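Local atomic coordinates of CHAD domain protein (Streptomyces chartreusis, PDB entry 6RN5), a protein that probably binds polyphosphate through a basic, all-helical CHAD domain and also binds copper ions. Residues A[36-41]-A[59-64]. Sequence-based numbering, arbitrary orientation.
Sequences LRALRL and ARALRR. With SO4 (sulfate ion), chain I; SO4 (sulfate ion), chain G.
Ala38 packs against Ala61 and Leu62 where the first two helices of the CHAD domain, 21-42 and 56-75, run antiparallel as a helical hairpin. The axes of segments 36-41 and 59-64 come within 8.3 Å of each other at an angle of 157°. The Ala38 CB meets the Ala61 CB at 3.7 Å, methyl against methyl, and these small side chains permit the close approach. The same Ala38 methyl lies against the Leu62 CG. The Leu62 CG stands anti to the carbonyl carbon (chi1 -77°), and its CD2 branch reaches across to the backbone of Leu39, 3.7 Å from the Leu39 N. Met198 of helix 170-198 touches both Leu39 and Leu62. No hydrogen bond joins the two segments.

The other side of helix 56-75 carries arginines, consistent with the polyphosphate-binding surface expected of a CHAD domain; here they hold sulfate ions. Arg63 bends at chi3, which turns its guanidinium edge to one sulfate. Its NE bonds O1 at 2.7 Å, nearly straight at 173°. Its NH2 makes a second nearly straight bond, to O3 at 2.9 Å. The Arg60 CA lies against one face of this guanidinium, toward its rim. Arg60 shares O3 through its own NE at 3.0 Å. With an alanine in place of Arg63 both of these bonds are gone, and the sulfate, left to Arg60 of this pair, would probably be held less firmly. Arg288 and Tyr289 also bind sulfate. Arg64 hydrogen-bonds a second sulfate, from NH2 to its O2 (3.1 Å) and from NE to its O1, and sets its CD methylene over one face of the Arg60 guanidinium.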
loop_
_atom_site.group_PDB
_atom_site.type_symbol
_atom_site.label_atom_id
_atom_site.label_comp_id
_atom_site.label_asym_id
_atom_site.label_seq_id
_atom_site.Cartn_x
_atom_site.Cartn_y
_atom_site.Cartn_z
ATOM N N LEU A 36 -41.288 -9.538 15.761
ATOM C CA LEU A 36 -42.392 -8.824 16.401
ATOM C C LEU A 36 -41.983 -8.247 17.746
ATOM O O LEU A 36 -42.373 -7.133 18.081
ATOM C CB LEU A 36 -43.616 -9.688 16.563
ATOM C CG LEU A 36 -44.201 -10.251 15.267
ATOM C CD1 LEU A 36 -45.228 -11.311 15.641
ATOM C CD2 LEU A 36 -44.781 -9.197 14.354
ATOM N N ARG A 37 -41.179 -8.963 18.496
ATOM C CA ARG A 37 -40.609 -8.380 19.732
ATOM C C ARG A 37 -39.833 -7.125 19.493
ATOM O O ARG A 37 -40.052 -6.114 20.155
ATOM C CB ARG A 37 -39.673 -9.336 20.401
ATOM C CG ARG A 37 -40.421 -10.218 21.339
ATOM C CD ARG A 37 -39.495 -11.248 21.941
ATOM N NE ARG A 37 -40.260 -12.420 22.323
ATOM C CZ ARG A 37 -39.716 -13.547 22.754
ATOM N NH1 ARG A 37 -38.387 -13.674 22.866
ATOM N NH2 ARG A 37 -40.514 -14.552 23.083
ATOM N N ALA A 38 -38.899 -7.197 18.559
ATOM C CA ALA A 38 -38.101 -6.041 18.227
ATOM C C ALA A 38 -38.982 -4.893 17.759
ATOM O O ALA A 38 -38.780 -3.742 18.130
ATOM C CB ALA A 38 -37.082 -6.389 17.164
ATOM N N LEU A 39 -39.963 -5.205 16.934
ATOM C CA LEU A 39 -40.856 -4.190 16.441
ATOM C C LEU A 39 -41.601 -3.498 17.586
ATOM O O LEU A 39 -41.715 -2.290 17.556
ATOM C CB LEU A 39 -41.839 -4.786 15.438
ATOM C CG LEU A 39 -42.813 -3.809 14.823
ATOM C CD1 LEU A 39 -42.091 -2.604 14.221
ATOM C CD2 LEU A 39 -43.668 -4.502 13.769
ATOM N N ARG A 40 -42.069 -4.258 18.586
ATOM C CA ARG A 40 -42.774 -3.696 19.730
ATOM C C ARG A 40 -41.824 -2.838 20.547
ATOM O O ARG A 40 -42.187 -1.745 20.942
ATOM C CB ARG A 40 -43.388 -4.768 20.636
ATOM C CG ARG A 40 -44.861 -5.069 20.386
ATOM C CD ARG A 40 -45.473 -5.992 21.451
ATOM N NE ARG A 40 -44.755 -7.276 21.578
ATOM C CZ ARG A 40 -44.896 -8.333 20.769
ATOM N NH1 ARG A 40 -45.746 -8.310 19.745
ATOM N NH2 ARG A 40 -44.179 -9.429 20.988
ATOM N N LEU A 41 -40.617 -3.332 20.810
ATOM C CA LEU A 41 -39.606 -2.529 21.498
ATOM C C LEU A 41 -39.346 -1.216 20.757
ATOM O O LEU A 41 -39.104 -0.175 21.360
ATOM C CB LEU A 41 -38.289 -3.296 21.597
ATOM C CG LEU A 41 -37.085 -2.556 22.192
ATOM C CD1 LEU A 41 -37.315 -2.307 23.680
ATOM C CD2 LEU A 41 -35.771 -3.298 21.969
ATOM N N ALA A 59 -33.647 -2.024 16.143
ATOM C CA ALA A 59 -33.506 -2.034 14.681
ATOM C C ALA A 59 -32.523 -3.136 14.216
ATOM O O ALA A 59 -32.714 -3.774 13.161
ATOM C CB ALA A 59 -33.092 -0.670 14.134
ATOM N N ARG A 60 -31.482 -3.366 15.006
ATOM C CA ARG A 60 -30.575 -4.409 14.669
ATOM C C ARG A 60 -31.236 -5.789 14.769
ATOM O O ARG A 60 -31.061 -6.633 13.893
ATOM C CB ARG A 60 -29.374 -4.364 15.561
ATOM C CG ARG A 60 -28.369 -5.383 15.124
ATOM C CD ARG A 60 -26.972 -5.022 15.582
ATOM N NE ARG A 60 -26.105 -6.060 15.067
ATOM C CZ ARG A 60 -25.695 -7.103 15.758
ATOM N NH1 ARG A 60 -26.004 -7.237 17.035
ATOM N NH2 ARG A 60 -24.968 -8.011 15.159
ATOM N N ALA A 61 -32.007 -5.992 15.825
ATOM C CA ALA A 61 -32.793 -7.225 15.996
ATOM C C ALA A 61 -33.801 -7.447 14.850
ATOM O O ALA A 61 -34.026 -8.588 14.423
ATOM C CB ALA A 61 -33.514 -7.214 17.350
ATOM N N LEU A 62 -34.416 -6.372 14.378
ATOM C CA LEU A 62 -35.298 -6.456 13.216
ATOM C C LEU A 62 -34.520 -6.885 11.977
ATOM O O LEU A 62 -35.018 -7.692 11.192
ATOM C CB LEU A 62 -35.976 -5.121 12.938
ATOM C CG LEU A 62 -37.126 -4.727 13.816
ATOM C CD1 LEU A 62 -37.405 -3.263 13.535
ATOM C CD2 LEU A 62 -38.388 -5.570 13.573
ATOM N N ARG A 63 -33.314 -6.342 11.785
ATOM C CA ARG A 63 -32.471 -6.768 10.651
ATOM C C ARG A 63 -32.069 -8.234 10.699
ATOM O O ARG A 63 -32.116 -8.947 9.683
ATOM C CB ARG A 63 -31.154 -5.977 10.558
ATOM C CG ARG A 63 -31.297 -4.510 10.280
ATOM C CD ARG A 63 -29.991 -3.928 9.766
ATOM N NE ARG A 63 -28.856 -3.891 10.690
ATOM C CZ ARG A 63 -28.701 -3.007 11.685
ATOM N NH1 ARG A 63 -29.631 -2.103 11.978
ATOM N NH2 ARG A 63 -27.612 -3.049 12.431
ATOM N N ARG A 64 -31.618 -8.650 11.876
ATOM C CA ARG A 64 -31.090 -9.980 12.075
ATOM C C ARG A 64 -32.156 -11.007 11.841
ATOM O O ARG A 64 -31.837 -12.073 11.308
ATOM C CB ARG A 64 -30.486 -10.137 13.461
ATOM C CG ARG A 64 -29.228 -9.298 13.633
ATOM C CD ARG A 64 -28.545 -9.512 14.952
ATOM N NE ARG A 64 -27.834 -10.782 14.938
ATOM C CZ ARG A 64 -28.026 -11.791 15.791
ATOM N NH1 ARG A 64 -28.885 -11.721 16.798
ATOM N NH2 ARG A 64 -27.311 -12.877 15.664
HETATM S S SO4 I . -25.690 -6.044 11.325
HETATM O O1 SO4 I . -26.915 -5.785 10.554
HETATM O O2 SO4 I . -25.849 -7.341 12.072
HETATM O O3 SO4 I . -25.494 -5.015 12.346
HETATM O O4 SO4 I . -24.550 -6.151 10.436
HETATM S S SO4 G . -25.600 -12.549 12.045
HETATM O O1 SO4 G . -26.926 -11.963 12.055
HETATM O O2 SO4 G . -25.565 -13.550 13.137
HETATM O O3 SO4 G . -24.566 -11.537 12.281
HETATM O O4 SO4 G . -25.366 -13.113 10.692
#